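Alr1010 protein (Nostoc, PDB 3URG) probably binds calcium, as a member of the CcbP family of calcium-binding proteins. Local coordinates at residues A[61-66]-A[82-87]. Sequence-based numbering, arbitrary orientation.
Sequences EFPFMG and TVEVLG
Phe-64 and Val-85 face each other near the open end of an antiparallel beta hairpin, where strand 64-72 pairs with strand 77-86 inside a five-stranded sheet. Two backbone bonds join this pair: Val-85 N donates to Phe-64 O (2.6 Å) and Phe-64 N to Val-85 O. Two residues along, Gly-66 and Val-83 make the same double link, and Met-65 with Glu-84 forms the non-hydrogen-bonded pair in between.

Val-85 is worth following outward. Its CB sits 3.8 Å from the centroid of the Phe-64 ring, over one face, a CH-pi contact. From there the branches part: CG1, anti to the backbone N (chi1 -174°), goes to the CZ and CE2 side of that ring and also lies 4.0 Å from Phe-62 CE1, while CG2 takes the other side, 3.6 Å from Phe-64 CE1, and lies beside the backbone N of Gly-66, which has no side chain. With chi1 of Phe-64 at 62°, its ring folds back over the strand toward Val-85. The Phe-64 side chain also touches Val-125 in a loop, and Thr-129 and Ile-133 of helix 127-141, so it joins the sheet to that helix.

On the other face of the sheet, Met-65 CG and Glu-84 CG touch at 4.1 Å. Beyond the strand's start, Pro-63 follows a cis peptide bond, and its CA makes a CA-H...O contact with Val-85 O. Phe-62, whose side chain also comes close to a bound sodium ion, holds its ring flat against the corner at Gly-87, with Gly-87 CA 3.3 Å from the ring centroid and only 6° off the normal.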
ATOM      1  N   GLU A  61      10.929  -1.555  -1.727  1.00 36.43           N
ATOM      2  CA  GLU A  61      12.188  -1.040  -2.271  1.00 42.47           C
ATOM      3  C   GLU A  61      11.967  -0.046  -3.408  1.00 38.24           C
ATOM      4  O   GLU A  61      11.754  -0.447  -4.539  1.00 39.41           O
ATOM      5  CB  GLU A  61      13.084  -2.190  -2.732  1.00 43.58           C
ATOM      6  CG  GLU A  61      13.748  -2.929  -1.576  1.00 69.11           C
ATOM      7  CD  GLU A  61      14.647  -2.019  -0.744  1.00 83.78           C
ATOM      8  OE1 GLU A  61      15.360  -1.173  -1.335  1.00 82.56           O
ATOM      9  OE2 GLU A  61      14.637  -2.149   0.500  1.00 91.31           O
ATOM     10  N   PHE A  62      12.018   1.249  -3.104  1.00 37.10           N
ATOM     11  CA  PHE A  62      11.783   2.281  -4.117  1.00 35.63           C
ATOM     12  C   PHE A  62      13.060   2.610  -4.911  1.00 43.73           C
ATOM     13  O   PHE A  62      14.155   2.580  -4.360  1.00 48.18           O
ATOM     14  CB  PHE A  62      11.269   3.567  -3.472  1.00 36.59           C
ATOM     15  CG  PHE A  62      10.043   3.386  -2.629  1.00 36.26           C
ATOM     16  CD1 PHE A  62       8.822   3.091  -3.209  1.00 38.31           C
ATOM     17  CD2 PHE A  62      10.105   3.557  -1.257  1.00 36.15           C
ATOM     18  CE1 PHE A  62       7.683   2.944  -2.429  1.00 37.27           C
ATOM     19  CE2 PHE A  62       8.969   3.410  -0.470  1.00 31.87           C
ATOM     20  CZ  PHE A  62       7.763   3.101  -1.058  1.00 41.04           C
ATOM     21  N   PRO A  63      12.918   2.946  -6.201  1.00 40.99           N
ATOM     22  CA  PRO A  63      11.647   3.007  -6.916  1.00 37.59           C
ATOM     23  C   PRO A  63      11.375   1.673  -7.565  1.00 38.14           C
ATOM     24  O   PRO A  63      12.288   0.898  -7.759  1.00 41.32           O
ATOM     25  CB  PRO A  63      11.914   4.046  -8.018  1.00 41.08           C
ATOM     26  CG  PRO A  63      13.445   4.200  -8.078  1.00 46.01           C
ATOM     27  CD  PRO A  63      14.052   3.274  -7.082  1.00 44.66           C
ATOM     28  N   PHE A  64      10.122   1.392  -7.884  1.00 37.20           N
ATOM     29  CA  PHE A  64       9.811   0.186  -8.632  1.00 38.94           C
ATOM     30  C   PHE A  64       8.695   0.505  -9.611  1.00 40.28           C
ATOM     31  O   PHE A  64       8.040   1.544  -9.505  1.00 43.29           O
ATOM     32  CB  PHE A  64       9.463  -1.003  -7.704  1.00 27.44           C
ATOM     33  CG  PHE A  64       8.232  -0.788  -6.847  1.00 31.28           C
ATOM     34  CD1 PHE A  64       6.971  -1.126  -7.317  1.00 31.94           C
ATOM     35  CD2 PHE A  64       8.349  -0.283  -5.559  1.00 39.74           C
ATOM     36  CE1 PHE A  64       5.842  -0.940  -6.524  1.00 33.82           C
ATOM     37  CE2 PHE A  64       7.235  -0.101  -4.762  1.00 33.55           C
ATOM     38  CZ  PHE A  64       5.978  -0.428  -5.246  1.00 35.79           C
ATOM     39  N   MET A  65       8.482  -0.363 -10.583  1.00 45.02           N
ATOM     40  CA  MET A  65       7.417  -0.096 -11.534  1.00 49.75           C
ATOM     41  C   MET A  65       6.132  -0.841 -11.211  1.00 43.03           C
ATOM     42  O   MET A  65       6.153  -1.935 -10.650  1.00 31.87           O
ATOM     43  CB  MET A  65       7.894  -0.377 -12.947  1.00 58.46           C
ATOM     44  CG  MET A  65       8.756   0.754 -13.466  1.00 53.13           C
ATOM     45  SD  MET A  65       9.641   0.265 -14.910  1.00 57.02           S
ATOM     46  CE  MET A  65      10.375  -1.267 -14.338  1.00117.64           C
ATOM     47  N   GLY A  66       5.009  -0.231 -11.559  1.00 34.15           N
ATOM     48  CA  GLY A  66       3.724  -0.851 -11.327  1.00 32.08           C
ATOM     49  C   GLY A  66       2.665  -0.395 -12.308  1.00 36.33           C
ATOM     50  O   GLY A  66       2.839   0.612 -13.003  1.00 35.73           O
ATOM     51  N   THR A  82       1.143   2.997 -16.468  1.00 41.04           N
ATOM     52  CA  THR A  82       2.400   2.343 -16.101  1.00 38.74           C
ATOM     53  C   THR A  82       3.354   3.378 -15.542  1.00 35.15           C
ATOM     54  O   THR A  82       3.764   4.306 -16.239  1.00 39.82           O
ATOM     55  CB  THR A  82       3.042   1.599 -17.290  1.00 44.52           C
ATOM     56  OG1 THR A  82       2.249   0.449 -17.606  1.00 42.04           O
ATOM     57  CG2 THR A  82       4.453   1.139 -16.924  1.00 46.35           C
ATOM     58  N   VAL A  83       3.712   3.228 -14.273  1.00 27.92           N
ATOM     59  CA  VAL A  83       4.377   4.318 -13.577  1.00 34.16           C
ATOM     60  C   VAL A  83       5.552   3.823 -12.777  1.00 38.96           C
ATOM     61  O   VAL A  83       5.677   2.628 -12.536  1.00 36.99           O
ATOM     62  CB  VAL A  83       3.409   5.036 -12.617  1.00 32.98           C
ATOM     63  CG1 VAL A  83       2.197   5.560 -13.384  1.00 38.02           C
ATOM     64  CG2 VAL A  83       2.953   4.093 -11.493  1.00 38.28           C
ATOM     65  N   GLU A  84       6.415   4.746 -12.369  1.00 40.67           N
ATOM     66  CA  GLU A  84       7.406   4.433 -11.352  1.00 43.82           C
ATOM     67  C   GLU A  84       6.816   4.800 -10.007  1.00 44.20           C
ATOM     68  O   GLU A  84       6.307   5.905  -9.824  1.00 38.70           O
ATOM     69  CB  GLU A  84       8.691   5.230 -11.560  1.00 54.37           C
ATOM     70  CG  GLU A  84       9.597   4.699 -12.651  1.00 68.12           C
ATOM     71  CD  GLU A  84      10.910   5.465 -12.728  1.00 74.82           C
ATOM     72  OE1 GLU A  84      11.519   5.729 -11.670  1.00 77.83           O
ATOM     73  OE2 GLU A  84      11.330   5.803 -13.850  1.00 78.05           O
ATOM     74  N   VAL A  85       6.864   3.867  -9.066  1.00 38.81           N
ATOM     75  CA  VAL A  85       6.438   4.157  -7.714  1.00 31.32           C
ATOM     76  C   VAL A  85       7.653   4.695  -6.960  1.00 36.64           C
ATOM     77  O   VAL A  85       8.636   3.977  -6.760  1.00 35.04           O
ATOM     78  CB  VAL A  85       5.903   2.904  -7.035  1.00 37.66           C
ATOM     79  CG1 VAL A  85       5.335   3.251  -5.676  1.00 33.48           C
ATOM     80  CG2 VAL A  85       4.856   2.234  -7.922  1.00 34.37           C
ATOM     81  N   LEU A  86       7.575   5.961  -6.558  1.00 38.09           N
ATOM     82  CA  LEU A  86       8.734   6.708  -6.059  1.00 39.09           C
ATOM     83  C   LEU A  86       8.950   6.607  -4.551  1.00 38.86           C
ATOM     84  O   LEU A  86      10.072   6.742  -4.065  1.00 39.47           O
ATOM     85  CB  LEU A  86       8.596   8.183  -6.439  1.00 43.86           C
ATOM     86  CG  LEU A  86       9.053   8.641  -7.835  1.00 53.29           C
ATOM     87  CD1 LEU A  86       9.206   7.491  -8.828  1.00 49.40           C
ATOM     88  CD2 LEU A  86       8.121   9.710  -8.363  1.00 51.87           C
ATOM     89  N   GLY A  87       7.875   6.393  -3.805  1.00 38.10           N
ATOM     90  CA  GLY A  87       7.971   6.344  -2.355  1.00 38.48           C
ATOM     91  C   GLY A  87       6.596   6.502  -1.739  1.00 43.21           C
ATOM     92  O   GLY A  87       5.603   6.587  -2.465  1.00 43.06           O
TER